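Local coordinates for protein adhesin (Streptococcus sanguinis SK1 = NCTC 7863, PDB 6VT2) that binds sialylated glycans through two tandem Siglec-like modules, and so probably attaches the bacterium to sialoglycan-bearing host surfaces, at residues Ser248-Leu253 with Phe258-Pro263; Ala241-Ala246 with Thr298-Ala303; Pro54-Tyr59 with Ile86-Gly91; Arg37-Asn42 with Asn48-Asp53. All blocks are in the same frame, centred on the assembly; numbering follows the deposited sequence.

Contact 1: Ser248-Leu253 with Phe258-Pro263. With SIA (N-acetyl-alpha-neuraminic acid), chain C.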
# COMPACT_ATOMS: atom_id res chain seq x y z
N SER A 248 -27.84 11.93 20.68
CA SER A 248 -27.93 12.11 22.13
C SER A 248 -26.78 11.33 22.75
O SER A 248 -26.22 11.84 23.67
CB SER A 248 -29.26 11.67 22.65
OG SER A 248 -29.28 11.78 24.06
N THR A 249 -26.60 10.07 22.41
CA THR A 249 -25.58 9.25 23.08
C THR A 249 -24.19 9.79 22.81
O THR A 249 -23.35 9.89 23.73
CB THR A 249 -25.66 7.80 22.65
OG1 THR A 249 -26.99 7.40 22.95
CG2 THR A 249 -24.70 6.90 23.45
N TYR A 250 -23.94 10.10 21.55
CA TYR A 250 -22.69 10.71 21.14
C TYR A 250 -22.41 11.95 21.95
O TYR A 250 -21.30 12.10 22.46
CB TYR A 250 -22.74 11.02 19.66
CG TYR A 250 -21.59 11.79 19.11
CD1 TYR A 250 -20.34 11.25 18.99
CD2 TYR A 250 -21.77 13.10 18.71
CE1 TYR A 250 -19.33 11.96 18.47
CE2 TYR A 250 -20.74 13.83 18.19
CZ TYR A 250 -19.54 13.26 18.07
OH TYR A 250 -18.51 13.99 17.51
N ASN A 251 -23.36 12.87 22.05
CA ASN A 251 -23.13 14.12 22.74
C ASN A 251 -22.99 13.89 24.22
O ASN A 251 -22.24 14.60 24.86
CB ASN A 251 -24.24 15.10 22.38
CG ASN A 251 -24.04 15.67 20.96
OD1 ASN A 251 -23.05 16.33 20.69
ND2 ASN A 251 -24.97 15.42 20.08
N THR A 252 -23.67 12.88 24.78
CA THR A 252 -23.45 12.51 26.18
C THR A 252 -22.01 12.11 26.39
O THR A 252 -21.37 12.56 27.35
CB THR A 252 -24.38 11.39 26.59
OG1 THR A 252 -25.74 11.86 26.52
CG2 THR A 252 -24.11 10.93 28.02
N LEU A 253 -21.48 11.29 25.52
CA LEU A 253 -20.08 10.91 25.73
C LEU A 253 -19.16 12.09 25.56
O LEU A 253 -18.19 12.26 26.33
CB LEU A 253 -19.67 9.79 24.79
CG LEU A 253 -18.43 9.04 25.19
CD1 LEU A 253 -18.81 8.12 26.32
CD2 LEU A 253 -17.81 8.25 24.05
N PHE A 258 -14.89 12.89 26.39
CA PHE A 258 -14.28 11.99 25.43
C PHE A 258 -13.96 12.70 24.15
O PHE A 258 -14.59 13.70 23.79
CB PHE A 258 -15.24 10.85 25.11
CG PHE A 258 -15.27 9.80 26.15
CD1 PHE A 258 -15.74 10.04 27.44
CD2 PHE A 258 -14.84 8.54 25.83
CE1 PHE A 258 -15.76 9.00 28.37
CE2 PHE A 258 -14.88 7.52 26.78
CZ PHE A 258 -15.30 7.76 28.07
N THR A 259 -13.02 12.12 23.41
CA THR A 259 -12.70 12.57 22.07
C THR A 259 -12.87 11.44 21.09
O THR A 259 -12.76 10.28 21.45
CB THR A 259 -11.27 13.12 21.95
OG1 THR A 259 -10.33 12.07 22.21
CG2 THR A 259 -11.07 14.28 22.89
N PHE A 260 -13.17 11.83 19.86
CA PHE A 260 -13.35 10.93 18.72
C PHE A 260 -12.39 11.42 17.65
O PHE A 260 -12.44 12.51 17.27
CB PHE A 260 -14.75 11.02 18.12
CG PHE A 260 -15.82 10.36 18.94
CD1 PHE A 260 -16.19 10.88 20.15
CD2 PHE A 260 -16.50 9.27 18.46
CE1 PHE A 260 -17.16 10.27 20.90
CE2 PHE A 260 -17.46 8.67 19.22
CZ PHE A 260 -17.77 9.16 20.45
N ASN A 261 -11.46 10.59 17.31
CA ASN A 261 -10.49 11.02 16.27
C ASN A 261 -10.34 9.94 15.14
O ASN A 261 -10.20 8.66 15.31
CB ASN A 261 -9.12 11.29 16.88
CG ASN A 261 -8.17 11.87 15.85
OD1 ASN A 261 -7.20 11.22 15.51
ND2 ASN A 261 -8.42 13.07 15.37
N THR A 262 -10.57 10.36 13.90
CA THR A 262 -10.50 9.44 12.75
C THR A 262 -9.56 10.10 11.82
O THR A 262 -9.86 10.79 10.92
CB THR A 262 -11.81 9.34 12.00
OG1 THR A 262 -12.73 9.02 13.02
CG2 THR A 262 -11.76 8.31 10.90
N PRO A 263 -8.13 10.05 12.07
CA PRO A 263 -7.16 10.95 11.42
C PRO A 263 -7.02 10.73 9.92
O PRO A 263 -6.59 11.66 9.22
CB PRO A 263 -5.84 10.65 12.15
CG PRO A 263 -6.06 9.28 12.75
CD PRO A 263 -7.50 9.16 13.08
C1 SIA C . -28.09 3.13 26.23
C2 SIA C . -29.29 3.79 27.04
C3 SIA C . -29.52 3.19 28.43
C4 SIA C . -28.33 3.42 29.36
C5 SIA C . -27.99 4.91 29.46
C6 SIA C . -27.88 5.54 28.04
C7 SIA C . -27.82 7.08 28.05
C8 SIA C . -28.03 7.60 26.61
C9 SIA C . -27.73 9.09 26.50
C10 SIA C . -26.61 5.76 31.34
C11 SIA C . -25.20 5.82 31.95
N5 SIA C . -26.72 5.08 30.17
O1A SIA C . -27.41 3.95 25.54
O1B SIA C . -27.94 1.89 26.32
O4 SIA C . -28.58 2.95 30.70
O6 SIA C . -29.01 5.22 27.24
O7 SIA C . -28.79 7.60 28.96
O8 SIA C . -27.25 6.85 25.68
O9 SIA C . -28.20 9.59 25.25
O10 SIA C . -27.57 6.29 31.88

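Contact 2: Ala241-Ala246 with Thr298-Ala303. With SIA (N-acetyl-alpha-neuraminic acid), chain C; A2G (2-acetamido-2-deoxy-alpha-D-galactopyranose), chain B; GAL (beta-D-galactopyranose), chain D.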
# COMPACT_ATOMS: atom_id res chain seq x y z
N ALA A 241 -23.89 10.45 14.84
CA ALA A 241 -25.02 11.25 15.23
C ALA A 241 -26.07 11.30 14.14
O ALA A 241 -26.68 12.34 13.89
CB ALA A 241 -24.57 12.66 15.59
N GLY A 242 -26.37 10.14 13.59
CA GLY A 242 -27.22 9.98 12.39
C GLY A 242 -28.70 10.15 12.64
O GLY A 242 -29.44 10.26 11.72
N ASP A 243 -29.10 10.08 13.88
CA ASP A 243 -30.50 10.28 14.32
C ASP A 243 -30.50 10.84 15.73
O ASP A 243 -29.47 10.98 16.30
CB ASP A 243 -31.24 8.97 14.24
CG ASP A 243 -30.52 7.99 15.09
OD1 ASP A 243 -30.72 7.93 16.25
OD2 ASP A 243 -29.82 7.21 14.48
N LEU A 244 -31.67 11.09 16.28
CA LEU A 244 -31.71 11.77 17.58
C LEU A 244 -31.14 10.91 18.70
O LEU A 244 -30.47 11.47 19.51
CB LEU A 244 -33.13 12.22 17.88
CG LEU A 244 -33.51 13.50 17.18
CD1 LEU A 244 -35.00 13.51 16.96
CD2 LEU A 244 -33.06 14.72 17.93
N ALA A 245 -31.50 9.64 18.75
CA ALA A 245 -30.98 8.77 19.78
C ALA A 245 -29.46 8.62 19.68
O ALA A 245 -28.77 8.70 20.72
CB ALA A 245 -31.65 7.40 19.68
N ALA A 246 -28.95 8.45 18.49
CA ALA A 246 -27.50 8.31 18.27
C ALA A 246 -26.80 9.59 18.71
O ALA A 246 -25.78 9.55 19.34
CB ALA A 246 -27.23 8.02 16.81
N THR A 298 -25.01 2.94 24.40
CA THR A 298 -25.25 2.21 23.15
C THR A 298 -25.27 3.21 22.01
O THR A 298 -26.13 4.09 21.97
CB THR A 298 -26.56 1.46 23.22
OG1 THR A 298 -26.56 0.62 24.41
CG2 THR A 298 -26.70 0.55 21.94
N PHE A 299 -24.23 3.15 21.19
CA PHE A 299 -24.01 4.07 20.10
C PHE A 299 -24.53 3.48 18.81
O PHE A 299 -24.61 2.26 18.65
CB PHE A 299 -22.52 4.37 19.93
CG PHE A 299 -21.89 5.01 21.12
CD1 PHE A 299 -21.36 4.23 22.13
CD2 PHE A 299 -21.82 6.36 21.23
CE1 PHE A 299 -20.81 4.78 23.24
CE2 PHE A 299 -21.20 6.93 22.32
CZ PHE A 299 -20.71 6.14 23.34
N LYS A 300 -24.76 4.36 17.85
CA LYS A 300 -25.09 3.97 16.49
C LYS A 300 -24.14 4.76 15.60
O LYS A 300 -24.04 5.99 15.71
CB LYS A 300 -26.57 4.29 16.18
CG LYS A 300 -27.54 3.48 17.08
CD LYS A 300 -28.91 3.32 16.45
CE LYS A 300 -29.67 4.64 16.36
NZ LYS A 300 -30.81 4.56 15.38
N VAL A 301 -23.49 4.07 14.70
CA VAL A 301 -22.53 4.68 13.80
C VAL A 301 -22.91 4.29 12.37
O VAL A 301 -23.36 3.17 12.11
CB VAL A 301 -21.08 4.28 14.16
CG1 VAL A 301 -20.85 2.79 13.99
CG2 VAL A 301 -20.16 5.11 13.39
N ARG A 302 -22.73 5.22 11.48
CA ARG A 302 -22.86 5.01 10.05
C ARG A 302 -21.58 5.50 9.35
O ARG A 302 -20.86 6.36 9.85
CB ARG A 302 -24.01 5.82 9.48
CG ARG A 302 -25.35 5.50 10.02
CD ARG A 302 -26.39 6.52 9.50
NE ARG A 302 -27.72 6.23 10.03
CZ ARG A 302 -28.61 5.46 9.40
NH1 ARG A 302 -28.30 4.92 8.21
NH2 ARG A 302 -29.78 5.25 9.93
N ALA A 303 -21.28 4.95 8.19
CA ALA A 303 -20.12 5.38 7.41
C ALA A 303 -20.59 5.50 5.97
O ALA A 303 -21.45 4.75 5.52
CB ALA A 303 -18.93 4.45 7.54
C1 SIA C . -28.09 3.13 26.23
C2 SIA C . -29.29 3.79 27.04
C3 SIA C . -29.52 3.19 28.43
C4 SIA C . -28.33 3.42 29.36
C5 SIA C . -27.99 4.91 29.46
C6 SIA C . -27.88 5.54 28.04
C7 SIA C . -27.82 7.08 28.05
C8 SIA C . -28.03 7.60 26.61
C9 SIA C . -27.73 9.09 26.50
C10 SIA C . -26.61 5.76 31.34
C11 SIA C . -25.20 5.82 31.95
N5 SIA C . -26.72 5.08 30.17
O1A SIA C . -27.41 3.95 25.54
O1B SIA C . -27.94 1.89 26.32
O4 SIA C . -28.58 2.95 30.70
O6 SIA C . -29.01 5.22 27.24
O7 SIA C . -28.79 7.60 28.96
O8 SIA C . -27.25 6.85 25.68
O9 SIA C . -28.20 9.59 25.25
O10 SIA C . -27.57 6.29 31.88
O5 A2G B . -35.22 9.47 21.89
C1 A2G B . -34.17 9.83 22.80
O1 A2G B . -33.01 10.24 22.06
C2 A2G B . -33.83 8.64 23.70
N2 A2G B . -32.61 9.03 24.40
C3 A2G B . -33.52 7.38 22.89
O3 A2G B . -33.38 6.25 23.76
C4 A2G B . -34.68 7.12 21.94
O4 A2G B . -35.85 6.87 22.72
C5 A2G B . -34.91 8.34 21.07
C6 A2G B . -36.03 8.11 20.07
O6 A2G B . -36.32 9.35 19.40
C7 A2G B . -32.68 9.23 25.71
O7 A2G B . -33.72 9.09 26.32
C8 A2G B . -31.40 9.63 26.40
C1 GAL D . -32.10 5.78 23.68
C2 GAL D . -31.98 4.99 25.00
C3 GAL D . -30.58 4.43 25.16
C4 GAL D . -30.25 3.55 23.93
C5 GAL D . -30.40 4.38 22.68
C6 GAL D . -30.18 3.61 21.38
O2 GAL D . -32.26 5.80 26.13
O3 GAL D . -30.46 3.63 26.34
O4 GAL D . -31.10 2.42 23.88
O5 GAL D . -31.73 4.94 22.59
O6 GAL D . -29.99 4.51 20.30
O HOH W 1 -25.11 7.56 13.70
O HOH W 2 -27.68 6.87 12.70
O HOH W 3 -30.86 6.28 12.42
O HOH W 4 -27.63 5.76 20.64
O HOH W 5 -24.20 7.27 18.62

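Contact 3: Pro54-Tyr59 with Ile86-Gly91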
# COMPACT_ATOMS: atom_id res chain seq x y z
N PRO A 54 16.50 6.47 -46.07
CA PRO A 54 16.36 7.84 -45.62
C PRO A 54 17.54 8.44 -44.86
O PRO A 54 18.35 7.76 -44.42
CB PRO A 54 15.23 7.78 -44.60
CG PRO A 54 14.48 6.55 -44.97
CD PRO A 54 15.42 5.66 -45.70
N ASN A 55 17.52 9.74 -44.75
CA ASN A 55 18.60 10.49 -44.09
C ASN A 55 18.72 10.14 -42.60
O ASN A 55 19.75 10.33 -42.11
CB ASN A 55 18.43 11.98 -44.31
CG ASN A 55 17.20 12.55 -43.66
OD1 ASN A 55 16.28 11.85 -43.32
ND2 ASN A 55 17.19 13.86 -43.63
N TRP A 56 17.69 9.61 -41.96
CA TRP A 56 17.77 9.28 -40.54
C TRP A 56 18.36 7.89 -40.27
O TRP A 56 18.51 7.62 -39.15
CB TRP A 56 16.40 9.51 -39.90
CG TRP A 56 15.26 8.88 -40.62
CD1 TRP A 56 14.44 9.48 -41.49
CD2 TRP A 56 14.85 7.51 -40.54
NE1 TRP A 56 13.54 8.59 -41.96
CE2 TRP A 56 13.74 7.39 -41.39
CE3 TRP A 56 15.26 6.42 -39.81
CZ2 TRP A 56 13.05 6.20 -41.54
CZ3 TRP A 56 14.60 5.24 -39.97
CH2 TRP A 56 13.53 5.13 -40.84
N ILE A 57 18.63 7.08 -41.28
CA ILE A 57 19.36 5.85 -41.06
C ILE A 57 20.83 6.23 -41.06
O ILE A 57 21.35 6.74 -42.06
CB ILE A 57 19.07 4.82 -42.14
CG1 ILE A 57 17.60 4.46 -42.15
CG2 ILE A 57 19.95 3.57 -41.86
CD1 ILE A 57 17.27 3.45 -43.32
N ARG A 58 21.51 6.01 -39.94
CA ARG A 58 22.90 6.42 -39.76
C ARG A 58 23.71 5.18 -39.40
O ARG A 58 23.20 4.23 -39.01
CB ARG A 58 22.95 7.43 -38.61
CG ARG A 58 22.07 8.61 -38.92
CD ARG A 58 22.09 9.62 -37.81
NE ARG A 58 23.41 10.20 -37.65
CZ ARG A 58 23.77 10.91 -36.60
NH1 ARG A 58 22.89 11.17 -35.65
NH2 ARG A 58 24.99 11.39 -36.50
N TYR A 59 24.99 5.29 -39.64
CA TYR A 59 25.86 4.20 -39.26
C TYR A 59 27.25 4.70 -38.93
O TYR A 59 27.64 5.69 -39.41
CB TYR A 59 25.90 3.04 -40.24
CG TYR A 59 26.48 3.39 -41.57
CD1 TYR A 59 25.76 4.08 -42.51
CD2 TYR A 59 27.72 2.93 -41.91
CE1 TYR A 59 26.30 4.37 -43.74
CE2 TYR A 59 28.26 3.19 -43.14
CZ TYR A 59 27.55 3.90 -44.07
OH TYR A 59 28.13 4.11 -45.27
N ILE A 86 8.67 11.04 -36.02
CA ILE A 86 7.46 10.83 -35.28
C ILE A 86 6.27 10.72 -36.21
O ILE A 86 5.26 10.13 -35.81
CB ILE A 86 7.25 11.97 -34.28
CG1 ILE A 86 6.21 11.56 -33.22
CG2 ILE A 86 6.85 13.24 -35.01
CD1 ILE A 86 6.62 10.44 -32.36
N ASN A 87 6.33 11.25 -37.43
CA ASN A 87 5.20 11.17 -38.36
C ASN A 87 5.44 10.21 -39.52
O ASN A 87 4.74 10.28 -40.55
CB ASN A 87 4.87 12.54 -38.92
CG ASN A 87 5.99 13.12 -39.73
OD1 ASN A 87 7.15 12.86 -39.45
ND2 ASN A 87 5.65 13.93 -40.71
N HIS A 88 6.44 9.34 -39.40
CA HIS A 88 6.63 8.31 -40.41
C HIS A 88 5.36 7.48 -40.53
O HIS A 88 4.67 7.21 -39.55
CB HIS A 88 7.81 7.43 -40.00
CG HIS A 88 8.43 6.70 -41.13
ND1 HIS A 88 7.84 5.58 -41.67
CD2 HIS A 88 9.55 6.93 -41.87
CE1 HIS A 88 8.56 5.16 -42.71
NE2 HIS A 88 9.61 5.95 -42.84
N GLY A 89 5.09 7.03 -41.73
CA GLY A 89 4.04 6.06 -41.90
C GLY A 89 4.34 4.72 -41.23
O GLY A 89 5.48 4.38 -40.95
N VAL A 90 3.28 3.99 -40.86
CA VAL A 90 3.42 2.67 -40.27
C VAL A 90 2.60 1.69 -41.07
O VAL A 90 2.24 0.63 -40.57
CB VAL A 90 3.02 2.64 -38.79
CG1 VAL A 90 4.09 3.35 -38.04
CG2 VAL A 90 1.65 3.32 -38.62
N GLY A 91 2.44 1.95 -42.35
CA GLY A 91 1.76 1.04 -43.23
C GLY A 91 2.66 -0.07 -43.66
O GLY A 91 3.84 -0.10 -43.34

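Contact 4: Arg37-Asn42 with Asn48-Asp53. With SIA (N-acetyl-alpha-neuraminic acid), chain E; SO4 (sulfate ion), chain L.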
# COMPACT_ATOMS: atom_id res chain seq x y z
N ARG A 37 36.58 -0.95 -45.06
CA ARG A 37 35.34 -0.22 -45.32
C ARG A 37 34.16 -1.10 -44.94
O ARG A 37 34.22 -2.24 -45.15
CB ARG A 37 35.16 0.11 -46.81
CG ARG A 37 36.27 0.96 -47.41
CD ARG A 37 36.12 1.22 -48.87
NE ARG A 37 35.12 2.10 -49.43
CZ ARG A 37 34.44 3.05 -48.85
NH1 ARG A 37 33.55 3.70 -49.59
NH2 ARG A 37 34.53 3.37 -47.58
N VAL A 38 33.21 -0.47 -44.17
CA VAL A 38 31.83 -1.13 -44.10
C VAL A 38 30.86 -0.04 -44.57
O VAL A 38 30.96 1.03 -44.14
CB VAL A 38 31.57 -1.55 -42.65
CG1 VAL A 38 30.16 -2.09 -42.49
CG2 VAL A 38 32.60 -2.57 -42.19
N ILE A 39 30.00 -0.38 -45.50
CA ILE A 39 29.09 0.56 -46.19
C ILE A 39 27.66 0.08 -45.98
O ILE A 39 27.44 -1.07 -46.04
CB ILE A 39 29.41 0.49 -47.70
CG1 ILE A 39 30.78 1.07 -47.98
CG2 ILE A 39 28.35 1.16 -48.55
CD1 ILE A 39 31.31 0.72 -49.34
N VAL A 40 26.75 1.01 -45.73
CA VAL A 40 25.31 0.72 -45.74
C VAL A 40 24.79 1.54 -46.90
O VAL A 40 25.05 2.68 -46.91
CB VAL A 40 24.63 1.10 -44.43
CG1 VAL A 40 23.16 0.75 -44.49
CG2 VAL A 40 25.29 0.43 -43.28
N ARG A 41 24.08 0.91 -47.82
CA ARG A 41 23.67 1.69 -48.99
C ARG A 41 22.35 1.20 -49.56
O ARG A 41 21.93 0.10 -49.33
CB ARG A 41 24.74 1.59 -50.09
CG ARG A 41 25.02 0.16 -50.54
CD ARG A 41 25.85 0.07 -51.82
NE ARG A 41 25.06 0.30 -52.98
CZ ARG A 41 25.54 0.38 -54.19
NH1 ARG A 41 26.83 0.25 -54.38
NH2 ARG A 41 24.73 0.56 -55.20
N ASN A 42 21.77 2.07 -50.38
CA ASN A 42 20.62 1.68 -51.20
C ASN A 42 21.10 0.73 -52.27
O ASN A 42 22.15 0.89 -52.70
CB ASN A 42 20.08 2.88 -51.97
CG ASN A 42 19.37 3.83 -51.05
OD1 ASN A 42 19.42 3.59 -49.87
ND2 ASN A 42 18.76 4.87 -51.57
N ASN A 48 30.40 1.57 -56.81
CA ASN A 48 31.11 2.39 -55.81
C ASN A 48 30.16 3.27 -54.99
O ASN A 48 30.63 3.95 -54.17
CB ASN A 48 32.17 3.28 -56.46
CG ASN A 48 31.61 4.46 -57.23
OD1 ASN A 48 30.43 4.59 -57.39
ND2 ASN A 48 32.48 5.32 -57.74
N SER A 49 28.87 3.18 -55.19
CA SER A 49 27.91 4.08 -54.53
C SER A 49 27.80 3.80 -53.03
O SER A 49 27.79 2.69 -52.64
CB SER A 49 26.56 3.95 -55.15
OG SER A 49 25.66 4.81 -54.55
N THR A 50 27.70 4.85 -52.24
CA THR A 50 27.33 4.72 -50.84
C THR A 50 26.10 5.54 -50.52
O THR A 50 25.84 5.81 -49.35
CB THR A 50 28.48 5.10 -49.93
OG1 THR A 50 28.77 6.48 -50.12
CG2 THR A 50 29.70 4.28 -50.21
N TYR A 51 25.37 6.00 -51.54
CA TYR A 51 24.11 6.71 -51.33
C TYR A 51 23.15 5.85 -50.52
O TYR A 51 22.93 4.68 -50.83
CB TYR A 51 23.51 7.06 -52.68
CG TYR A 51 22.25 7.89 -52.64
CD1 TYR A 51 21.04 7.29 -52.47
CD2 TYR A 51 22.30 9.26 -52.78
CE1 TYR A 51 19.89 8.02 -52.41
CE2 TYR A 51 21.18 10.00 -52.77
CZ TYR A 51 19.96 9.37 -52.60
OH TYR A 51 18.78 10.04 -52.56
N LEU A 52 22.58 6.44 -49.48
CA LEU A 52 21.70 5.75 -48.55
C LEU A 52 20.59 6.71 -48.15
O LEU A 52 20.85 7.78 -47.76
CB LEU A 52 22.49 5.35 -47.30
CG LEU A 52 21.65 4.73 -46.20
CD1 LEU A 52 21.07 3.42 -46.66
CD2 LEU A 52 22.47 4.49 -44.94
N ASP A 53 19.36 6.28 -48.31
CA ASP A 53 18.24 7.06 -47.82
C ASP A 53 17.36 6.08 -47.00
O ASP A 53 17.42 4.96 -47.24
CB ASP A 53 17.55 7.90 -48.88
CG ASP A 53 16.46 7.16 -49.58
OD1 ASP A 53 16.72 6.41 -50.43
OD2 ASP A 53 15.32 7.13 -49.06
C1 SIA E . 12.35 -1.42 -49.74
C2 SIA E . 11.44 -0.78 -50.87
C3 SIA E . 9.94 -0.88 -50.61
C4 SIA E . 9.45 -0.06 -49.41
C5 SIA E . 9.93 1.39 -49.53
C6 SIA E . 11.45 1.43 -49.82
C7 SIA E . 12.02 2.84 -50.14
C8 SIA E . 13.48 2.73 -50.66
C9 SIA E . 14.15 4.09 -50.63
C10 SIA E . 8.84 3.21 -48.27
C11 SIA E . 8.69 3.87 -46.90
N5 SIA E . 9.67 2.14 -48.30
O1A SIA E . 11.92 -2.45 -49.17
O1B SIA E . 13.45 -0.82 -49.58
O4 SIA E . 8.02 -0.08 -49.31
O6 SIA E . 11.76 0.65 -50.97
O7 SIA E . 11.17 3.53 -51.04
O8 SIA E . 14.19 1.77 -49.86
O9 SIA E . 14.44 4.42 -49.27
O10 SIA E . 8.26 3.64 -49.26
S SO4 L . 33.04 5.53 -47.08
O1 SO4 L . 32.45 6.82 -46.95
O2 SO4 L . 32.13 4.62 -47.54
O3 SO4 L . 34.14 5.69 -47.96
O4 SO4 L . 33.51 5.18 -45.77
O HOH W 6 33.09 3.22 -52.86
O HOH W 7 26.30 5.31 -46.85

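Contact 1: Ser248-Leu253 with Phe258-Pro263
Y250 meets F260 edge-on: CE1 of the tyrosine stands 3.5 Å above the middle of the phenylalanine ring, and the two planes are turned 68° from each other. This is a T-shaped pair with the tyrosine supplying the edge and F260 the face, the ring centroids lying 4.8 Å apart. The Y250 ring gets there because its CG is anti to the backbone N (chi1 173°), which swings the end of the side chain closer to the strand than its first bond would suggest. L253 works further along the helix. Its branch point CG comes to 3.4 Å from CG of F258, and CD1 sits almost exactly over the centre of that ring, 3.6 Å from the centroid and 6° off the normal, a nearly ideal CH-pi contact. CD2 touches F258 as well and reaches CZ of F260 at 3.7 Å. L253 thus meets both F258, just before strand 259-261, and F260 within it.

Here a short helix of a Siglec-like domain, an E-set relative built on a beta sandwich, packs against an edge strand across a connection of four residues. A weak backbone bond from F258 N to L253 O spans that connection. F240 adds a further edge-to-face partner to F260, and L253 also touches F299 and I281. Another side of the helix faces the glycan: S248 OG bonds to O9 of sialic acid at 2.7 Å and T249 OG1 to O8 at 2.8 Å, whereas T252 OG1 turns back to the carbonyl O of S248, which T252 N reaches from the opposite face of the carbonyl plane.

Contact 2: Ala241-Ala246 with Thr298-Ala303
K300 has more surface buried here than any other residue of the two segments, and it spends it on two neighbours. Its CB rests against CB of A246 at 3.8 Å, and its NZ lies 3.0 Å from OD2 of D243 in a salt bridge. The lysine chain bends at chi3 (-68°). The D243 and K300 side chains cross at about a right angle, and NZ comes to OD2 from above the carboxylate plane. D243 is the N-cap of helix 244-255. With CG lodged between its backbone N and carbonyl carbon (chi1 57°), OD1 turns back to accept from A246 N, an almost straight bond of 2.9 Å. One oxygen therefore caps the helix while the other takes the charge, a division of labour that would be expected to fix the rotation of the carboxylate and favour its ionised form.

Water extends the polar network. Two waters link OD2 to R302, one through NE and one through NH2, and another joins G242 N to K300 O. The A246 side chain is just a methyl, in keeping with the close approach of helix and strand there; its O is linked by a water to K300 N.

The contact forms part of the glycan pocket, with L244, A245, T298 and K300 among its residues. T298 grips both carboxylate oxygens of sialic acid, N to O1A at 2.8 Å and OG1 to O1B at 2.7 Å, and a water joins T298 O to galactose O6. Strand 296-305 runs between strands 314-321 and 235-239 of its sheet, with F299 stacked on F316, and the start of helix 244-255 lies against it, A246 beside K300.

Contact 3: Pro54-Tyr59 with Ile86-Gly91
W56 lies in a type I beta turn running from P54 to I57, closed by a backbone bond from I57 N to P54 O of 3.2 Å and entered through a cis peptide before P54. The partner segment 86-91 has no regular secondary structure, and H88 brings its side chain toward the turn. No hydrogen bond joins the two segments, and the meeting is confined to one pair of rings.

CZ2 of the indole approaches CD2 of the imidazole at 3.6 Å. The planes are at 90°, and the centroids of the six-membered ring and the imidazole are 5.5 Å apart; the approach is oblique, neither a stack nor edge-to-face. W56 is steadied on one face by its own turn, where CB of P54 stands 3.2 Å above the indole plane, off toward the rim. The imidazole is gripped at both nitrogens. ND1 donates to G89 O over 2.7 Å, nearly straight at 173°, in the carbonyl plane and on a lone pair, while NE2 is hydrogen-bonded to Y96 OH. Two bonds should leave the ring little freedom to rotate.

L122 and I124 of strand 119-125 also touch the indole, and I124 touches H88 too. The pair thus bridges the loop entering strand 58-61 and the loop between strands 76-83 and 95-104, at the margin of the sialoglycan pocket of the first Siglec-like domain: P54 and Y96 belong to that pocket, and H88 comes within about 4 Å of the bound sialic acid.

Contact 4: Arg37-Asn42 with Asn48-Asp53
N42 takes part in all three direct hydrogen bonds between 37-42 and 48-53. Its backbone N donates to Y51 O at 2.9 Å. Its side-chain amide is used at both ends: OD1 accepts from D53 N at 3.1 Å, and ND2 donates to OD1 of D53 at 2.8 Å on the anti side of the carboxylate, the amide and carboxylate planes standing 79° apart. That leaves OD2 of D53 to receive the O9 hydroxyl of sialic acid, so N42 is a second-shell residue positioning a first-shell one. ND2 also lies at the edge of the Y51 ring, 3.4 Å from CD1. A bridging water takes care of V40 O and T50 O together. Within the loop, S49 OG accepts from Y51 N and forms an ST turn.

Charged groups come next. The guanidinium of R41 has S49 CB over one face, and NE bonds straight to N42 O, close to the guanidinium plane. NH1 finds its partner in A46 O, within the loop.

Apolar contact is more modest. V40 CG1 touches L52 CD2 at 3.8 Å, and the I39 and T50 side chains cross at about a right angle through their CG2 methyls.

Strand 35-41 is the outer strand of its sheet, bonded along its backbone to strand 95-104, whose K98 also bonds N42 OD1 and D53 O. L52 and V40 also pack on Y59 of strand 58-61.

Contacts 1 and 2 share helix 244-255 of the second Siglec-like domain and serve the same sialic acid; contacts 3 and 4 each contribute a residue to the glycan pocket of the first, with Y59 and I57 packing on V38 to V40 and L52. The two pairs stand on opposite sides of the chain's centre, about 69 Å between the centres of contacts 1 and 3. Contacts 1 and 4 are partly buried, contacts 2 and 3 lie at the surface. Burial alone does not set their chemistry: it is aromatic and aliphatic in contact 1, a salt bridge with water in contact 2, one ring pair in contact 3, a hydrogen-bonded amide in contact 4.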